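Local coordinates for lactate racemase (Thermoanaerobacterium thermosaccharolyticum, PDB 2YJG), which interconverts the D- and L-isomers of lactate using a nickel pincer nucleotide as cofactor, and is captured here as the apoprotein, at residues L153-L158 and K229-A234; Q291-S296 and E382-M387; I42-L47 and T53-D58. One frame throughout, in Å; residues are numbered along the deposited sequence.

Overall arrangement
Interactions 1 and 2 are buried contacts between apolar atoms, one at the base of an exposed lysine, whereas interaction 3 is partly buried and mixes an arginine chain beside a helix carbonyl, a bridging water and two basic side chains with glutamate partners. Interactions 1 and 3 border strand 233-241 of the mixed sheet and meet where Thr53 CG2 packs 3.8 Å from Ala234 O. In interaction 1 a hairpin strand covers a helix end, while in interaction 3 two successive helices approach across a short loop. Interaction 2 belongs to the parallel sheet region, on the opposite side of the chain's centre, centred about 36 Å from interaction 1 and 43 Å from interaction 3.

Interaction 1: residues L153-L158 and K229-A234; sequences LEINKL and KKANLA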
# COMPACT_ATOMS: atom_id res chain seq x y z
N LEU A 153 29.93 -13.18 -3.37
CA LEU A 153 28.81 -12.41 -3.88
C LEU A 153 27.50 -13.10 -3.44
O LEU A 153 27.25 -14.25 -3.83
CB LEU A 153 28.90 -12.33 -5.40
CG LEU A 153 27.72 -11.68 -6.13
CD1 LEU A 153 27.58 -10.28 -5.52
CD2 LEU A 153 27.89 -11.64 -7.63
N GLU A 154 26.72 -12.44 -2.61
CA GLU A 154 25.45 -12.98 -2.12
C GLU A 154 24.38 -12.01 -2.53
O GLU A 154 24.50 -10.82 -2.21
CB GLU A 154 25.48 -13.13 -0.60
CG GLU A 154 26.75 -13.91 -0.17
CD GLU A 154 27.12 -13.81 1.28
OE1 GLU A 154 26.84 -12.79 1.94
OE2 GLU A 154 27.74 -14.81 1.77
N ILE A 155 23.38 -12.48 -3.27
CA ILE A 155 22.25 -11.60 -3.63
C ILE A 155 20.88 -12.19 -3.26
O ILE A 155 20.77 -13.38 -2.95
CB ILE A 155 22.34 -11.11 -5.05
CG1 ILE A 155 22.24 -12.24 -6.09
CG2 ILE A 155 23.68 -10.35 -5.28
CD1 ILE A 155 21.88 -11.77 -7.47
N ASN A 156 19.85 -11.35 -3.27
CA ASN A 156 18.47 -11.80 -3.02
C ASN A 156 18.07 -13.01 -3.90
O ASN A 156 18.19 -12.98 -5.16
CB ASN A 156 17.51 -10.64 -3.27
CG ASN A 156 16.17 -10.80 -2.59
OD1 ASN A 156 15.37 -11.69 -2.94
ND2 ASN A 156 15.88 -9.90 -1.67
N LYS A 157 17.58 -14.05 -3.22
CA LYS A 157 17.16 -15.31 -3.87
C LYS A 157 16.10 -15.16 -4.96
O LYS A 157 16.11 -15.87 -5.94
CB LYS A 157 16.60 -16.28 -2.80
CG LYS A 157 17.15 -17.71 -2.99
CD LYS A 157 16.96 -18.63 -1.74
CE LYS A 157 15.53 -18.57 -1.16
NZ LYS A 157 15.32 -19.52 0.03
N LEU A 158 15.17 -14.27 -4.74
CA LEU A 158 14.13 -13.99 -5.73
C LEU A 158 14.73 -13.63 -7.05
O LEU A 158 14.27 -14.07 -8.09
CB LEU A 158 13.29 -12.83 -5.21
CG LEU A 158 11.96 -12.66 -5.92
CD1 LEU A 158 11.00 -13.82 -5.53
CD2 LEU A 158 11.40 -11.32 -5.49
N LYS A 229 26.56 -9.36 -14.10
CA LYS A 229 26.72 -10.52 -15.01
C LYS A 229 26.35 -11.85 -14.37
O LYS A 229 25.55 -12.62 -14.96
CB LYS A 229 28.15 -10.62 -15.59
CG LYS A 229 28.60 -9.36 -16.26
CD LYS A 229 29.41 -9.57 -17.56
CE LYS A 229 30.79 -10.19 -17.31
NZ LYS A 229 31.80 -9.75 -18.38
N LYS A 230 26.86 -12.09 -13.16
CA LYS A 230 26.62 -13.32 -12.43
C LYS A 230 25.17 -13.44 -11.99
O LYS A 230 24.70 -14.55 -11.74
CB LYS A 230 27.45 -13.41 -11.13
CG LYS A 230 28.94 -13.73 -11.23
CD LYS A 230 29.23 -15.01 -12.00
CE LYS A 230 29.42 -16.26 -11.16
NZ LYS A 230 30.09 -17.28 -12.00
N ALA A 231 24.51 -12.30 -11.81
CA ALA A 231 23.07 -12.25 -11.52
C ALA A 231 22.17 -12.47 -12.72
O ALA A 231 20.94 -12.48 -12.53
CB ALA A 231 22.72 -10.89 -10.89
N ASN A 232 22.75 -12.50 -13.92
CA ASN A 232 22.03 -12.58 -15.22
C ASN A 232 21.00 -11.43 -15.38
O ASN A 232 19.91 -11.61 -15.88
CB ASN A 232 21.35 -13.97 -15.42
CG ASN A 232 22.38 -15.15 -15.36
OD1 ASN A 232 22.34 -16.03 -14.47
ND2 ASN A 232 23.32 -15.12 -16.30
N LEU A 233 21.39 -10.22 -14.97
CA LEU A 233 20.66 -9.01 -15.33
C LEU A 233 20.61 -8.86 -16.84
O LEU A 233 21.61 -8.54 -17.52
CB LEU A 233 21.29 -7.76 -14.62
CG LEU A 233 20.60 -6.41 -14.82
CD1 LEU A 233 19.13 -6.44 -14.31
CD2 LEU A 233 21.39 -5.26 -14.11
N ALA A 234 19.42 -9.06 -17.39
CA ALA A 234 19.22 -9.24 -18.82
C ALA A 234 18.76 -7.98 -19.56
O ALA A 234 18.92 -7.84 -20.78
CB ALA A 234 18.20 -10.37 -19.02
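Ile155 and Leu153 reach the end of the helix 219-230 through different first torsions. Ile155 places CG1 between its own N and C (chi1 64°), and an extended second torsion (161°) carries CD1 on to the methyl of Ala231. That CD1-CB approach, at 3.6 Å, is the closest across the contact. Two residues earlier on the same face of the strand, Leu153 turns CG away from its backbone N (chi1 174°) and rests CD2 on CB of Lys230 at 3.9 Å. Here the leucine branch passes obliquely over the root of the lysine, whose chain then bends and takes its ammonium away from the strand. The lysine thus lends its aliphatic base to a buried contact while its end stays exposed. No hydrogen bond joins the segments. Each is shaped by its own cap: Asn156 OD1 takes Leu158 N on a lone pair at 3.2 Å to start the next helix, and Asn232, with positive phi, closes the other helix in a Schellman motif, its N 3.0 Å from Lys229 O. Strand 152-156 pairs antiparallel with strand 141-146 as a beta hairpin, and Ile144 of that partner touches Leu153, Ile155 and Lys230. The hairpin therefore lies over the C-terminal end of helix 219-230, just before the chain enters strand 233-241 of the mixed sheet and Leu233 packs on Ala167 of strand 164-170.

Interaction 2: residues Q291-S296 and E382-M387; sequences QNIYQS and EYVKDM
Ile293 meets Tyr383, Val384 and Met387 where two helices of a parallel alpha/beta fold pack beside its sheet; helix 293-305 links strands 279-283 and 311-316, and helix 381-386 links strands 371-375 and 390-392. The isoleucine sends one branch at the other helix and the second at the residue just after it. Its CG1 arm, extended at chi2 (177°), sends CD1 between neighbouring side chains: it lies 4.0 Å from Tyr383 CB and 4.2 Å from Val384 CG2. The tyrosine touches through CB, its side chain slanting across the isoleucine, while its ring turns to Tyr329 edge-to-face and to His323. The other branch, CG2, is opposite the backbone N about CA-CB and faces Met387 SD at 4.4 Å, the loosest of the three approaches. Met374 of strand 371-375 packs against both Ile293 and Val384, and Phe328 touches Ile293 and Met387, so apolar neighbours pack round the contact. Two residues on, Gln295 probably binds substrate. Its backbone N is held by the N-cap Asn292 through OD1 at 2.8 Å, and Ser296 OG donates to Ile293 O at 2.6 Å, in the carbonyl plane on a lone pair.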
# COMPACT_ATOMS: atom_id res chain seq x y z
N GLN A 291 21.49 17.94 3.14
CA GLN A 291 20.82 17.80 4.44
C GLN A 291 21.74 17.45 5.59
O GLN A 291 21.36 17.60 6.75
CB GLN A 291 19.62 16.84 4.40
CG GLN A 291 19.90 15.47 4.02
CD GLN A 291 18.65 14.60 3.78
OE1 GLN A 291 18.80 13.43 3.41
NE2 GLN A 291 17.45 15.14 3.98
N ASN A 292 22.95 17.03 5.31
CA ASN A 292 23.91 16.70 6.37
C ASN A 292 25.33 16.75 5.85
O ASN A 292 25.56 16.75 4.62
CB ASN A 292 23.54 15.35 7.02
CG ASN A 292 23.58 14.21 6.07
OD1 ASN A 292 24.55 14.07 5.34
ND2 ASN A 292 22.51 13.37 6.04
N ILE A 293 26.28 16.87 6.79
CA ILE A 293 27.72 16.91 6.50
C ILE A 293 28.19 15.71 5.70
O ILE A 293 28.92 15.90 4.71
CB ILE A 293 28.59 17.17 7.72
CG1 ILE A 293 28.09 18.41 8.47
CG2 ILE A 293 30.05 17.40 7.30
CD1 ILE A 293 28.89 18.69 9.76
N TYR A 294 27.69 14.53 6.07
CA TYR A 294 27.97 13.28 5.37
C TYR A 294 27.77 13.48 3.85
O TYR A 294 28.64 13.17 3.05
CB TYR A 294 27.05 12.21 5.95
CG TYR A 294 27.31 10.80 5.46
CD1 TYR A 294 26.82 10.39 4.24
CD2 TYR A 294 28.03 9.88 6.22
CE1 TYR A 294 27.05 9.09 3.76
CE2 TYR A 294 28.23 8.57 5.77
CZ TYR A 294 27.75 8.19 4.56
OH TYR A 294 27.98 6.92 4.12
N GLN A 295 26.61 13.99 3.46
CA GLN A 295 26.31 14.19 2.03
C GLN A 295 27.20 15.24 1.41
O GLN A 295 27.55 15.16 0.25
CB GLN A 295 24.83 14.59 1.83
CG GLN A 295 23.84 13.47 2.01
CD GLN A 295 24.12 12.31 1.16
OE1 GLN A 295 24.42 12.43 -0.03
NE2 GLN A 295 23.99 11.11 1.76
N SER A 296 27.56 16.24 2.19
CA SER A 296 28.34 17.40 1.67
C SER A 296 29.78 17.09 1.26
O SER A 296 30.37 17.84 0.46
CB SER A 296 28.36 18.52 2.70
OG SER A 296 29.34 18.28 3.73
N GLU A 382 29.99 23.50 15.82
CA GLU A 382 30.90 22.70 16.66
C GLU A 382 31.27 21.42 15.95
O GLU A 382 32.42 21.00 15.98
CB GLU A 382 30.26 22.45 18.02
CG GLU A 382 30.09 23.74 18.80
CD GLU A 382 31.40 24.56 19.03
OE1 GLU A 382 32.52 24.00 19.28
OE2 GLU A 382 31.29 25.81 18.98
N TYR A 383 30.32 20.85 15.21
CA TYR A 383 30.64 19.64 14.44
C TYR A 383 31.74 19.94 13.41
O TYR A 383 32.70 19.17 13.19
CB TYR A 383 29.44 19.09 13.68
CG TYR A 383 28.27 18.60 14.50
CD1 TYR A 383 28.45 17.95 15.70
CD2 TYR A 383 26.98 18.76 14.01
CE1 TYR A 383 27.36 17.47 16.41
CE2 TYR A 383 25.89 18.29 14.70
CZ TYR A 383 26.09 17.66 15.92
OH TYR A 383 24.99 17.19 16.59
N VAL A 384 31.55 21.04 12.70
CA VAL A 384 32.46 21.40 11.64
C VAL A 384 33.88 21.58 12.22
O VAL A 384 34.88 21.08 11.63
CB VAL A 384 32.00 22.71 10.93
CG1 VAL A 384 33.11 23.22 10.00
CG2 VAL A 384 30.67 22.49 10.20
N LYS A 385 33.98 22.26 13.37
CA LYS A 385 35.28 22.42 14.07
C LYS A 385 35.90 21.09 14.51
O LYS A 385 37.12 20.84 14.39
CB LYS A 385 35.11 23.33 15.30
CG LYS A 385 34.93 24.78 15.02
CD LYS A 385 34.80 25.58 16.32
CE LYS A 385 33.96 26.82 16.20
NZ LYS A 385 33.23 27.12 17.50
N ASP A 386 35.04 20.21 14.99
CA ASP A 386 35.43 18.90 15.46
C ASP A 386 35.94 18.04 14.29
O ASP A 386 36.68 17.10 14.49
CB ASP A 386 34.25 18.18 16.12
CG ASP A 386 33.94 18.68 17.54
OD1 ASP A 386 34.66 19.51 18.06
OD2 ASP A 386 32.95 18.19 18.09
N MET A 387 35.51 18.36 13.07
CA MET A 387 35.91 17.64 11.87
C MET A 387 37.02 18.35 11.08
O MET A 387 37.18 18.16 9.88
CB MET A 387 34.68 17.33 11.00
CG MET A 387 33.69 16.45 11.75
SD MET A 387 32.20 16.00 10.85
CE MET A 387 32.85 14.66 9.87

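Interaction 3: residues I42-L47 and T53-D58; sequences IVKRAL and TKRLQD
Arg55 lays its side chain beside the carbonyl of Leu47, with CG closest at 3.5 Å from Leu47 O, and NE and CD somewhat farther from that oxygen at 3.9 and 4.0 Å. The chain is straight through chi2 (179°) and bends at chi3 (74°), and its end comes nearer to Lys44. No direct hydrogen bond crosses here; NE is hydrogen-bonded to another partner. Instead a water donates to Leu47 O at 2.7 Å and accepts from Leu56 N at 2.9 Å, bridging a backbone carbonyl near the end of one helix to the first turn of the next.

Lys44, bent at chi2 and chi3, brings NZ to 4.4 Å from Arg55 NH2. These like charges do not pair with each other: Lys44 NZ forms a salt bridge with Glu48, one turn further along its helix, and Arg55 NH2 forms one with Glu89 of helix 79-91. The carboxylates probably offset the repulsion between the two cations. Glu89 also accepts from Gln57 N through its other oxygen, so one acid serves both the arginine and the helix start. Gln57 in turn sets its amide over the guanidinium: NE2 lies 3.4 Å above the plane of Arg55, over its centre.

On the apolar side neither Leu47 nor Leu56 brings its side chain closer than 5.0 Å to the other segment, and both lean on Phe235 of strand 233-241; Leu56 also packs on Leu86 and Ile90. Arg55 occupies the N-cap position of helix 56-59. Together these are two successive helices joined by a short loop, with a water bridging Leu47 O to the start of the second, lying against the mixed sheet of the N-terminal alpha/beta domain, away from the cofactor and substrate sites.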
# COMPACT_ATOMS: atom_id res chain seq x y z
N ILE A 42 9.48 9.56 -23.97
CA ILE A 42 10.95 9.38 -23.93
C ILE A 42 11.23 7.96 -23.51
O ILE A 42 12.07 7.28 -24.09
CB ILE A 42 11.59 10.38 -22.95
CG1 ILE A 42 11.56 11.77 -23.56
CG2 ILE A 42 12.99 9.97 -22.64
CD1 ILE A 42 12.03 12.79 -22.63
N VAL A 43 10.51 7.49 -22.48
CA VAL A 43 10.63 6.13 -21.99
C VAL A 43 10.29 5.09 -23.07
O VAL A 43 11.08 4.21 -23.34
CB VAL A 43 9.82 5.89 -20.69
CG1 VAL A 43 9.96 4.44 -20.25
CG2 VAL A 43 10.29 6.84 -19.61
N LYS A 44 9.14 5.22 -23.74
CA LYS A 44 8.77 4.28 -24.80
C LYS A 44 9.81 4.23 -25.93
O LYS A 44 10.14 3.16 -26.44
CB LYS A 44 7.41 4.62 -25.39
CG LYS A 44 6.20 4.32 -24.54
CD LYS A 44 5.73 2.88 -24.78
CE LYS A 44 5.33 2.56 -26.25
NZ LYS A 44 5.84 1.21 -26.87
N ARG A 45 10.32 5.38 -26.33
CA ARG A 45 11.38 5.42 -27.34
C ARG A 45 12.55 4.53 -26.94
O ARG A 45 13.04 3.75 -27.75
CB ARG A 45 11.87 6.88 -27.59
CG ARG A 45 12.95 7.05 -28.67
CD ARG A 45 13.47 8.50 -28.79
NE ARG A 45 14.14 8.94 -27.56
CZ ARG A 45 14.75 10.11 -27.37
NH1 ARG A 45 14.84 11.02 -28.35
NH2 ARG A 45 15.31 10.37 -26.18
N ALA A 46 13.00 4.66 -25.70
CA ALA A 46 14.07 3.80 -25.18
C ALA A 46 13.71 2.35 -25.30
O ALA A 46 14.49 1.54 -25.76
CB ALA A 46 14.36 4.12 -23.70
N LEU A 47 12.54 2.00 -24.76
CA LEU A 47 12.09 0.62 -24.78
C LEU A 47 11.95 0.10 -26.23
O LEU A 47 12.29 -1.06 -26.52
CB LEU A 47 10.76 0.46 -24.04
CG LEU A 47 10.84 0.70 -22.50
CD1 LEU A 47 9.39 0.74 -21.93
CD2 LEU A 47 11.74 -0.32 -21.79
N THR A 53 20.42 -5.50 -26.97
CA THR A 53 19.49 -6.63 -26.75
C THR A 53 18.25 -6.54 -27.57
O THR A 53 17.93 -5.51 -28.16
CB THR A 53 18.96 -6.77 -25.27
OG1 THR A 53 18.07 -5.67 -24.94
CG2 THR A 53 20.05 -6.85 -24.32
N LYS A 54 17.51 -7.65 -27.61
CA LYS A 54 16.17 -7.66 -28.09
C LYS A 54 15.31 -6.75 -27.20
O LYS A 54 15.71 -6.42 -26.05
CB LYS A 54 15.59 -9.09 -28.04
CG LYS A 54 16.36 -10.13 -28.90
CD LYS A 54 15.69 -11.55 -28.84
CE LYS A 54 15.51 -12.07 -27.40
NZ LYS A 54 14.97 -13.46 -27.28
N ARG A 55 14.15 -6.36 -27.71
CA ARG A 55 13.16 -5.70 -26.87
C ARG A 55 12.75 -6.56 -25.70
O ARG A 55 12.75 -7.79 -25.76
CB ARG A 55 11.92 -5.33 -27.69
CG ARG A 55 12.06 -4.01 -28.35
CD ARG A 55 10.90 -3.69 -29.12
NE ARG A 55 9.74 -3.32 -28.33
CZ ARG A 55 8.58 -2.93 -28.84
NH1 ARG A 55 8.44 -2.83 -30.17
NH2 ARG A 55 7.57 -2.62 -28.05
N LEU A 56 12.39 -5.88 -24.62
CA LEU A 56 11.94 -6.55 -23.42
C LEU A 56 10.71 -7.42 -23.72
O LEU A 56 10.63 -8.50 -23.21
CB LEU A 56 11.68 -5.52 -22.30
CG LEU A 56 11.15 -6.07 -20.95
CD1 LEU A 56 12.00 -7.18 -20.39
CD2 LEU A 56 10.99 -4.90 -20.00
N GLN A 57 9.79 -6.97 -24.57
CA GLN A 57 8.64 -7.83 -24.94
C GLN A 57 9.07 -9.21 -25.44
O GLN A 57 8.43 -10.21 -25.15
CB GLN A 57 7.74 -7.15 -25.96
CG GLN A 57 8.34 -6.91 -27.34
CD GLN A 57 7.28 -6.46 -28.35
OE1 GLN A 57 6.10 -6.42 -28.03
NE2 GLN A 57 7.71 -6.15 -29.59
N ASP A 58 10.13 -9.25 -26.24
CA ASP A 58 10.66 -10.50 -26.80
C ASP A 58 11.41 -11.30 -25.78
O ASP A 58 11.26 -12.52 -25.71
CB ASP A 58 11.53 -10.19 -28.01
CG ASP A 58 10.71 -9.66 -29.16
OD1 ASP A 58 9.54 -10.06 -29.28
OD2 ASP A 58 11.24 -8.83 -29.95
O HOH W 1 11.97 -3.06 -24.72